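Local coordinates for leucine aminopeptidase (Parabacteroides distasonis, PDB 3TC8), which binds zinc and probably works as an aminopeptidase of the M28 family, releasing residues from the N termini of peptides, at residues G196-V202 and P261-N267; T208-E212 and V223-W227; K95-A101 and G150-F156. All coordinates share one frame; numbering follows the deposited sequence.

Interaction 1: G196-V202 and P261-N267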
loop_
_atom_site.group_PDB
_atom_site.type_symbol
_atom_site.label_atom_id
_atom_site.label_comp_id
_atom_site.label_asym_id
_atom_site.label_seq_id
_atom_site.Cartn_x
_atom_site.Cartn_y
_atom_site.Cartn_z
ATOM N N GLY A 196 -9.963 7.574 -1.816
ATOM C CA GLY A 196 -8.919 6.570 -1.865
ATOM C C GLY A 196 -8.505 6.093 -0.472
ATOM O O GLY A 196 -8.526 6.853 0.492
ATOM N N ILE A 197 -8.123 4.812 -0.393
ATOM C CA ILE A 197 -7.560 4.233 0.817
ATOM C C ILE A 197 -6.240 3.558 0.449
ATOM O O ILE A 197 -6.219 2.640 -0.382
ATOM C CB ILE A 197 -8.462 3.205 1.509
ATOM C CG1 ILE A 197 -9.821 3.846 1.890
ATOM C CG2 ILE A 197 -7.770 2.627 2.724
ATOM C CD1 ILE A 197 -10.818 2.792 2.396
ATOM N N LEU A 198 -5.147 4.030 1.039
ATOM C CA LEU A 198 -3.826 3.433 0.966
ATOM C C LEU A 198 -3.619 2.518 2.164
ATOM O O LEU A 198 -3.869 2.915 3.286
ATOM C CB LEU A 198 -2.787 4.553 0.981
ATOM C CG LEU A 198 -1.318 4.154 1.141
ATOM C CD1 LEU A 198 -0.838 3.230 0.027
ATOM C CD2 LEU A 198 -0.449 5.387 1.192
ATOM N N LEU A 199 -3.105 1.322 1.917
ATOM C CA LEU A 199 -2.663 0.415 2.951
ATOM C C LEU A 199 -1.137 0.366 2.868
ATOM O O LEU A 199 -0.590 0.007 1.812
ATOM C CB LEU A 199 -3.213 -0.988 2.751
ATOM C CG LEU A 199 -4.748 -1.128 2.639
ATOM C CD1 LEU A 199 -5.134 -2.590 2.515
ATOM C CD2 LEU A 199 -5.411 -0.426 3.793
ATOM N N ASP A 200 -0.473 0.623 3.963
ATOM C CA ASP A 200 0.991 0.564 4.018
ATOM C C ASP A 200 1.403 0.038 5.386
ATOM O O ASP A 200 0.993 0.623 6.373
ATOM C CB ASP A 200 1.562 1.963 3.746
ATOM C CG ASP A 200 3.055 2.011 3.549
ATOM O OD1 ASP A 200 3.719 0.966 3.462
ATOM O OD2 ASP A 200 3.634 3.147 3.414
HETATM N N MSE A 201 2.152 -1.051 5.451
HETATM C CA MSE A 201 2.544 -1.606 6.756
HETATM C C MSE A 201 1.338 -1.918 7.646
HETATM O O MSE A 201 1.185 -1.374 8.743
HETATM C CB MSE A 201 3.597 -0.709 7.479
HETATM C CG MSE A 201 4.908 -0.611 6.689
HETATM SE SE MSE A 201 6.293 0.300 7.546
HETATM C CE MSE A 201 6.964 -1.061 8.438
ATOM N N VAL A 202 0.506 -2.782 7.096
ATOM C CA VAL A 202 -0.723 -3.238 7.718
ATOM C C VAL A 202 -0.675 -4.703 8.144
ATOM O O VAL A 202 -1.711 -5.313 8.376
ATOM C CB VAL A 202 -1.950 -2.969 6.831
ATOM C CG1 VAL A 202 -2.169 -1.468 6.663
ATOM C CG2 VAL A 202 -1.862 -3.710 5.535
ATOM N N PRO A 261 -9.663 12.723 -2.472
ATOM C CA PRO A 261 -9.444 12.671 -1.023
ATOM C C PRO A 261 -9.042 11.250 -0.612
ATOM O O PRO A 261 -9.809 10.329 -0.852
ATOM C CB PRO A 261 -10.798 13.086 -0.418
ATOM C CG PRO A 261 -11.482 13.853 -1.543
ATOM C CD PRO A 261 -11.039 13.142 -2.805
ATOM N N SER A 262 -7.888 11.124 0.034
ATOM C CA SER A 262 -7.306 9.797 0.290
ATOM C C SER A 262 -6.728 9.738 1.676
ATOM O O SER A 262 -6.225 10.742 2.218
ATOM C CB SER A 262 -6.255 9.454 -0.748
ATOM O OG SER A 262 -6.747 9.454 -2.051
ATOM N N ILE A 263 -6.781 8.549 2.257
ATOM C CA ILE A 263 -6.247 8.296 3.570
ATOM C C ILE A 263 -5.184 7.200 3.520
ATOM O O ILE A 263 -5.123 6.394 2.574
ATOM C CB ILE A 263 -7.369 7.905 4.551
ATOM C CG1 ILE A 263 -7.891 6.478 4.336
ATOM C CG2 ILE A 263 -8.511 8.947 4.512
ATOM C CD1 ILE A 263 -8.748 5.966 5.495
ATOM N N ASP A 264 -4.389 7.158 4.593
ATOM C CA ASP A 264 -3.351 6.150 4.787
ATOM C C ASP A 264 -3.617 5.375 6.038
ATOM O O ASP A 264 -3.713 5.992 7.114
ATOM C CB ASP A 264 -1.981 6.841 4.858
ATOM C CG ASP A 264 -0.803 5.927 4.699
ATOM O OD1 ASP A 264 -0.918 4.701 4.553
ATOM O OD2 ASP A 264 0.357 6.516 4.718
ATOM N N ILE A 265 -3.767 4.055 5.910
ATOM C CA ILE A 265 -3.850 3.130 7.026
ATOM C C ILE A 265 -2.457 2.534 7.138
ATOM O O ILE A 265 -2.025 1.774 6.262
ATOM C CB ILE A 265 -4.913 2.030 6.782
ATOM C CG1 ILE A 265 -6.295 2.638 6.490
ATOM C CG2 ILE A 265 -4.949 1.063 7.961
ATOM C CD1 ILE A 265 -7.373 1.663 6.193
ATOM N N ILE A 266 -1.755 2.877 8.211
ATOM C CA ILE A 266 -0.325 2.601 8.367
ATOM C C ILE A 266 0.037 2.487 9.815
ATOM O O ILE A 266 -0.394 3.290 10.638
ATOM C CB ILE A 266 0.534 3.681 7.630
ATOM C CG1 ILE A 266 2.027 3.412 7.828
ATOM C CG2 ILE A 266 0.172 5.100 8.037
ATOM C CD1 ILE A 266 2.926 4.207 6.886
ATOM N N ASN A 267 0.835 1.488 10.137
ATOM C CA ASN A 267 1.345 1.325 11.500
ATOM C C ASN A 267 2.230 2.528 11.866
ATOM O O ASN A 267 3.247 2.779 11.213
ATOM C CB ASN A 267 2.097 -0.009 11.523
ATOM C CG ASN A 267 2.500 -0.467 12.920
ATOM O OD1 ASN A 267 2.182 0.178 13.942
ATOM N ND2 ASN A 267 3.210 -1.597 12.966
HETATM O O HOH W 1 2.522 -3.147 10.545
#
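M201 O, the carbonyl oxygen of a selenomethionine, takes two hydrogen bonds at the C-terminal end of this parallel strand pair. N267 N donates to M201 O at 3.2 Å, and a water that gives M201 O a weak bond in turn accepts from N267 ND2. In the conformer described, N267 OD1 is taken by T208 N. Along the ladder, L198 N reaches I263 O at 2.8 Å, and I265 N meets L198 O almost straight at 177°. I265 fits between two side chains of the other strand: with CG1 anti to its carbonyl carbon (chi1 -56°), its CD1 rests 3.6 Å from I197 CG2 and 3.7 Å from L199 CD2. On the reverse face D264 runs alongside L198, its OD1 3.5 Å from L198 CD2, while I266 CD1 lies beside D200 OD2. A CB on G196 would come too close to S262 OG, which is held by I260 O. The side chain of D200 comes within about 4 Å (nearest atoms) of zinc-binding D127, so these strand ends border the metal site. Strand 262-266 forms one edge of the mixed sheet, and strand 195-200 lies between it and 96-102. Helices 213-233 and 125-144 pack on the face of I263 and L199, helix 250-258 on that of L198 and D264.

Interaction 2: T208-E212 and V223-W227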
loop_
_atom_site.group_PDB
_atom_site.type_symbol
_atom_site.label_atom_id
_atom_site.label_comp_id
_atom_site.label_asym_id
_atom_site.label_seq_id
_atom_site.Cartn_x
_atom_site.Cartn_y
_atom_site.Cartn_z
ATOM N N THR A 208 -0.554 -0.415 15.183
ATOM C CA THR A 208 -1.435 0.645 15.627
ATOM C C THR A 208 -1.600 1.670 14.525
ATOM O O THR A 208 -0.644 2.358 14.184
ATOM C CB THR A 208 -0.927 1.271 16.925
ATOM O OG1 THR A 208 0.424 1.713 16.804
ATOM C CG2 THR A 208 -1.035 0.306 18.092
ATOM N N PHE A 209 -2.825 1.770 14.013
ATOM C CA PHE A 209 -3.166 2.694 12.960
ATOM C C PHE A 209 -3.805 3.932 13.580
ATOM O O PHE A 209 -4.925 3.873 14.114
ATOM C CB PHE A 209 -4.150 2.069 11.958
ATOM C CG PHE A 209 -3.760 0.680 11.492
ATOM C CD1 PHE A 209 -2.487 0.372 11.057
ATOM C CD2 PHE A 209 -4.712 -0.340 11.468
ATOM C CE1 PHE A 209 -2.147 -0.888 10.615
ATOM C CE2 PHE A 209 -4.377 -1.602 11.008
ATOM C CZ PHE A 209 -3.111 -1.891 10.599
ATOM N N PHE A 210 -3.070 5.054 13.557
ATOM C CA PHE A 210 -3.584 6.317 14.050
ATOM C C PHE A 210 -4.167 7.101 12.877
ATOM O O PHE A 210 -3.981 6.788 11.701
ATOM C CB PHE A 210 -2.436 7.102 14.717
ATOM C CG PHE A 210 -2.025 6.602 16.070
ATOM C CD1 PHE A 210 -1.254 5.459 16.226
ATOM C CD2 PHE A 210 -2.433 7.282 17.184
ATOM C CE1 PHE A 210 -0.886 5.026 17.463
ATOM C CE2 PHE A 210 -2.067 6.827 18.454
ATOM C CZ PHE A 210 -1.292 5.724 18.580
ATOM N N LYS A 211 -4.920 8.145 13.224
ATOM C CA LYS A 211 -5.516 8.993 12.190
ATOM C C LYS A 211 -4.408 9.931 11.662
ATOM O O LYS A 211 -3.962 10.863 12.367
ATOM C CB LYS A 211 -6.698 9.765 12.759
ATOM C CG LYS A 211 -7.786 8.869 13.299
ATOM C CD LYS A 211 -8.928 9.669 13.854
ATOM C CE LYS A 211 -9.945 8.852 14.544
ATOM N NZ LYS A 211 -11.015 9.753 15.125
ATOM N N GLU A 212 -3.923 9.644 10.460
ATOM C CA GLU A 212 -2.736 10.331 9.962
ATOM C C GLU A 212 -3.079 11.759 9.522
ATOM O O GLU A 212 -4.162 12.021 9.036
ATOM C CB GLU A 212 -2.151 9.423 8.863
ATOM C CG GLU A 212 -0.852 9.881 8.244
ATOM C CD GLU A 212 -0.980 10.961 7.197
ATOM O OE1 GLU A 212 -1.956 10.903 6.417
ATOM O OE2 GLU A 212 -0.090 11.869 7.157
ATOM N N VAL A 223 -11.513 9.205 6.959
ATOM C CA VAL A 223 -10.904 8.713 8.179
ATOM C C VAL A 223 -11.977 8.285 9.182
ATOM O O VAL A 223 -11.937 7.196 9.753
ATOM C CB VAL A 223 -9.917 9.720 8.827
ATOM C CG1 VAL A 223 -9.378 9.169 10.138
ATOM C CG2 VAL A 223 -8.779 10.082 7.857
ATOM N N GLU A 224 -12.916 9.191 9.442
ATOM C CA GLU A 224 -13.947 8.915 10.417
ATOM C C GLU A 224 -14.785 7.690 10.049
ATOM O O GLU A 224 -15.102 6.873 10.898
ATOM C CB GLU A 224 -14.808 10.143 10.674
ATOM C CG GLU A 224 -13.986 11.238 11.396
ATOM C CD GLU A 224 -13.455 10.788 12.730
ATOM O OE1 GLU A 224 -14.270 10.210 13.526
ATOM O OE2 GLU A 224 -12.247 11.022 12.986
HETATM N N MSE A 225 -15.157 7.578 8.788
HETATM C CA MSE A 225 -15.939 6.439 8.342
HETATM C C MSE A 225 -15.188 5.129 8.561
HETATM O O MSE A 225 -15.758 4.158 9.066
HETATM C CB MSE A 225 -16.229 6.601 6.864
HETATM C CG MSE A 225 -16.858 5.390 6.144
HETATM SE SE MSE A 225 -17.275 5.635 4.314
HETATM C CE MSE A 225 -15.494 5.942 3.639
ATOM N N VAL A 226 -13.910 5.096 8.199
ATOM C CA VAL A 226 -13.110 3.903 8.359
ATOM C C VAL A 226 -12.872 3.554 9.829
ATOM O O VAL A 226 -13.042 2.403 10.232
ATOM C CB VAL A 226 -11.758 4.033 7.553
ATOM C CG1 VAL A 226 -10.807 2.881 7.875
ATOM C CG2 VAL A 226 -12.072 4.115 6.080
ATOM N N TRP A 227 -12.496 4.550 10.653
ATOM C CA TRP A 227 -12.210 4.273 12.026
ATOM C C TRP A 227 -13.487 3.870 12.777
ATOM O O TRP A 227 -13.430 3.025 13.681
ATOM C CB TRP A 227 -11.509 5.488 12.713
ATOM C CG TRP A 227 -9.988 5.395 12.725
ATOM C CD1 TRP A 227 -9.241 5.290 13.836
ATOM C CD2 TRP A 227 -9.072 5.264 11.607
ATOM N NE1 TRP A 227 -7.915 5.135 13.505
ATOM C CE2 TRP A 227 -7.791 5.138 12.144
ATOM C CE3 TRP A 227 -9.219 5.307 10.243
ATOM C CZ2 TRP A 227 -6.653 4.969 11.352
ATOM C CZ3 TRP A 227 -8.095 5.120 9.440
ATOM C CH2 TRP A 227 -6.834 4.984 10.001
#
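K211 leaves its strand with CG anti to the carbonyl carbon (chi1 -59°) and stays extended out to NZ, whereas E224 bends at chi2 (-60°) and swings its carboxylate back to meet it. The two side chains cross nearly at right angles, and K211 NZ closes a salt bridge to the syn lone pair of E224 OE2 at 2.8 Å. The ammonium group has a second partner in N241 OD1, which helps to fix the end of the chain. On its way there the aliphatic part of K211 passes over the indole of W227, the two side chains running in opposite directions. K211 CG stands 3.8 Å from the centroid of the five-membered ring, 12° off its normal, a CH-pi contact, and K211 CE follows at 3.7 Å from W227 CD1. V223 CG1 shares that face toward its rim and packs 3.6 Å from K211 CG. At the indole edge, W227 NE1 gives F209 O a weak hydrogen bond of 3.3 Å, and another weak one to I240 O. F209 CB touches W227 CZ2. The strand leads directly into helix 213-233, whose N-cap is E212, and the helix returns to pack against its own lead-in. Strand 239-240 pairs with F209, F239 meets the rings of F209 and W227 edge-to-face, and helix 292-308 lies against M225 and V226.

Interaction 3: K95-A101 and G150-F156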
loop_
_atom_site.group_PDB
_atom_site.type_symbol
_atom_site.label_atom_id
_atom_site.label_comp_id
_atom_site.label_asym_id
_atom_site.label_seq_id
_atom_site.Cartn_x
_atom_site.Cartn_y
_atom_site.Cartn_z
ATOM N N LYS A 95 -18.989 5.898 -10.463
ATOM C CA LYS A 95 -18.760 5.991 -9.026
ATOM C C LYS A 95 -17.766 4.913 -8.635
ATOM O O LYS A 95 -17.995 3.713 -8.846
ATOM C CB LYS A 95 -20.061 5.859 -8.239
ATOM C CG LYS A 95 -21.140 6.824 -8.704
ATOM C CD LYS A 95 -22.227 7.001 -7.662
ATOM C CE LYS A 95 -23.557 7.428 -8.279
ATOM N NZ LYS A 95 -24.264 6.236 -8.873
ATOM N N ARG A 96 -16.628 5.368 -8.127
ATOM C CA ARG A 96 -15.472 4.500 -7.896
ATOM C C ARG A 96 -14.793 4.795 -6.587
ATOM O O ARG A 96 -14.888 5.904 -6.057
ATOM C CB ARG A 96 -14.465 4.670 -9.022
ATOM C CG ARG A 96 -15.117 4.629 -10.376
ATOM C CD ARG A 96 -14.143 4.375 -11.508
ATOM N NE ARG A 96 -13.505 3.057 -11.448
ATOM C CZ ARG A 96 -14.125 1.927 -11.730
ATOM N NH1 ARG A 96 -15.378 1.914 -12.212
ATOM N NH2 ARG A 96 -13.469 0.772 -11.617
ATOM N N VAL A 97 -14.136 3.763 -6.046
ATOM C CA VAL A 97 -13.246 3.882 -4.923
ATOM C C VAL A 97 -11.893 3.324 -5.322
ATOM O O VAL A 97 -11.809 2.288 -5.965
ATOM C CB VAL A 97 -13.789 3.147 -3.693
ATOM C CG1 VAL A 97 -12.755 3.061 -2.587
ATOM C CG2 VAL A 97 -15.056 3.864 -3.208
ATOM N N LEU A 98 -10.826 4.043 -4.976
ATOM C CA LEU A 98 -9.453 3.676 -5.205
ATOM C C LEU A 98 -8.844 3.049 -3.958
ATOM O O LEU A 98 -8.820 3.689 -2.925
ATOM C CB LEU A 98 -8.689 4.925 -5.614
ATOM C CG LEU A 98 -7.169 4.760 -5.783
ATOM C CD1 LEU A 98 -6.812 3.802 -6.849
ATOM C CD2 LEU A 98 -6.506 6.140 -5.975
ATOM N N LEU A 99 -8.311 1.842 -4.118
ATOM C CA LEU A 99 -7.597 1.142 -3.018
ATOM C C LEU A 99 -6.192 0.874 -3.541
ATOM O O LEU A 99 -6.017 0.345 -4.625
ATOM C CB LEU A 99 -8.291 -0.186 -2.690
ATOM C CG LEU A 99 -9.753 -0.096 -2.302
ATOM C CD1 LEU A 99 -10.308 -1.527 -2.044
ATOM C CD2 LEU A 99 -10.000 0.781 -1.099
ATOM N N PHE A 100 -5.181 1.221 -2.722
ATOM C CA PHE A 100 -3.807 1.219 -3.264
ATOM C C PHE A 100 -2.792 0.882 -2.234
ATOM O O PHE A 100 -3.027 0.924 -1.038
ATOM C CB PHE A 100 -3.501 2.517 -4.041
ATOM C CG PHE A 100 -3.621 3.821 -3.287
ATOM C CD1 PHE A 100 -4.844 4.346 -2.910
ATOM C CD2 PHE A 100 -2.500 4.589 -3.049
ATOM C CE1 PHE A 100 -4.977 5.580 -2.336
ATOM C CE2 PHE A 100 -2.634 5.845 -2.454
ATOM C CZ PHE A 100 -3.836 6.346 -2.117
ATOM N N ALA A 101 -1.619 0.486 -2.725
ATOM C CA ALA A 101 -0.466 0.078 -1.905
ATOM C C ALA A 101 0.767 0.095 -2.826
ATOM O O ALA A 101 0.616 0.048 -4.023
ATOM C CB ALA A 101 -0.693 -1.361 -1.382
ATOM N N GLY A 150 -17.707 0.927 -8.447
ATOM C CA GLY A 150 -16.474 0.517 -9.084
ATOM C C GLY A 150 -15.320 0.539 -8.096
ATOM O O GLY A 150 -15.303 1.384 -7.227
ATOM N N ILE A 151 -14.409 -0.410 -8.221
ATOM C CA ILE A 151 -13.211 -0.444 -7.395
ATOM C C ILE A 151 -12.018 -0.539 -8.285
ATOM O O ILE A 151 -11.950 -1.395 -9.182
ATOM C CB ILE A 151 -13.187 -1.686 -6.455
ATOM C CG1 ILE A 151 -14.439 -1.722 -5.543
ATOM C CG2 ILE A 151 -11.910 -1.679 -5.638
ATOM C CD1 ILE A 151 -14.562 -0.626 -4.512
ATOM N N ASP A 152 -11.030 0.320 -8.053
ATOM C CA ASP A 152 -9.722 0.203 -8.698
ATOM C C ASP A 152 -8.710 -0.170 -7.625
ATOM O O ASP A 152 -8.621 0.502 -6.617
ATOM C CB ASP A 152 -9.335 1.508 -9.381
ATOM C CG ASP A 152 -10.393 1.926 -10.367
ATOM O OD1 ASP A 152 -10.569 1.185 -11.358
ATOM O OD2 ASP A 152 -11.077 2.957 -10.104
ATOM N N ILE A 153 -8.006 -1.259 -7.874
ATOM C CA ILE A 153 -6.898 -1.717 -7.034
ATOM C C ILE A 153 -5.635 -1.252 -7.753
ATOM O O ILE A 153 -5.434 -1.674 -8.907
ATOM C CB ILE A 153 -6.894 -3.233 -6.896
ATOM C CG1 ILE A 153 -8.219 -3.831 -6.407
ATOM C CG2 ILE A 153 -5.694 -3.695 -6.124
ATOM C CD1 ILE A 153 -8.539 -3.509 -4.998
ATOM N N ILE A 154 -4.799 -0.495 -7.103
ATOM C CA ILE A 154 -3.529 -0.072 -7.715
ATOM C C ILE A 154 -2.350 -0.438 -6.823
ATOM O O ILE A 154 -2.303 -0.091 -5.667
ATOM C CB ILE A 154 -3.451 1.415 -8.112
ATOM C CG1 ILE A 154 -4.646 1.763 -9.005
ATOM C CG2 ILE A 154 -2.096 1.673 -8.784
ATOM C CD1 ILE A 154 -4.618 3.194 -9.598
ATOM N N PHE A 155 -1.417 -1.178 -7.460
ATOM C CA PHE A 155 -0.123 -1.441 -6.873
ATOM C C PHE A 155 0.885 -0.475 -7.534
ATOM O O PHE A 155 1.216 -0.622 -8.700
ATOM C CB PHE A 155 0.285 -2.889 -7.056
ATOM C CG PHE A 155 -0.752 -3.902 -6.583
ATOM C CD1 PHE A 155 -1.520 -3.690 -5.456
ATOM C CD2 PHE A 155 -0.911 -5.069 -7.300
ATOM C CE1 PHE A 155 -2.446 -4.659 -5.072
ATOM C CE2 PHE A 155 -1.830 -6.059 -6.883
ATOM C CZ PHE A 155 -2.585 -5.805 -5.753
ATOM N N PHE A 156 1.316 0.500 -6.746
ATOM C CA PHE A 156 2.262 1.519 -7.217
ATOM C C PHE A 156 3.700 1.049 -7.000
ATOM O O PHE A 156 4.044 0.485 -5.986
ATOM C CB PHE A 156 2.022 2.839 -6.486
ATOM C CG PHE A 156 0.772 3.543 -6.912
ATOM C CD1 PHE A 156 0.659 4.093 -8.157
ATOM C CD2 PHE A 156 -0.294 3.718 -6.028
ATOM C CE1 PHE A 156 -0.462 4.765 -8.541
ATOM C CE2 PHE A 156 -1.430 4.408 -6.445
ATOM C CZ PHE A 156 -1.497 4.960 -7.679
#
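The R96 guanidinium has G150 CA over one face, 3.4 Å above the plane, and the carboxylate of D152 at its edge. The grip is side-on: R96 NE donates to D152 OD2 at 2.8 Å on the syn side, while R96 NH2 meets D152 OD1 at 2.9 Å from above the carboxylate plane, with the two flat groups turned 42° against each other. A bend at chi3 (65°) folds the arginine back over G150, where a CB would collide with R96 NH1. Second partners hold both groups: D152 OD2 and OD1 bond to Y191 OH and S88 OG, and the guanidinium also donates to the backbone oxygens of F89, D90 and N93. With a leucine in place of R96, the buried D152 carboxylate would probably lose its opposite charge and those three carbonyls a donor. At the other end, the F156 ring receives I154 CG2 over its centre, 3.4 Å above the plane. F100 CD2 comes within 3.6 Å of F156 CE2, near the plane of the F156 ring, and the two rings meet obliquely. Between these ends L98 CD1 packs 3.6 Å from I154 CD1, L99 CD1 fits between I151 and I153 on the opposite face, and L99 N points almost straight at D152 O, 2.9 Å away. Two neighbouring parallel strands joined through helix 125-144 make a beta-alpha-beta crossover, a basic unit of the alpha/beta core of M28 peptidases, and zinc-binding D127 lies near the start of that helix.

In the fold
Following the chain from its N terminus, interaction 3 closes first: strand 96-102 leads through helix 125-144 to strand 150-156, placing two parallel strands in the middle of the sheet. Interaction 1 follows in series, opening with strand 195-200, which lies along the side of 96-102 away from 150-156 and bonds to L98 and F100 through I197. Before its partner, strand 262-266, arrives at the sheet edge, the chain makes the smaller loop of interaction 2, which lies wholly within the larger one. There helix 213-233 is tied to strand 209-211, and V223 and F209 pack onto I263 and I266. Interactions 2 and 3 do not touch; interaction 1 links them, joining the middle of the sheet to helix 213-233.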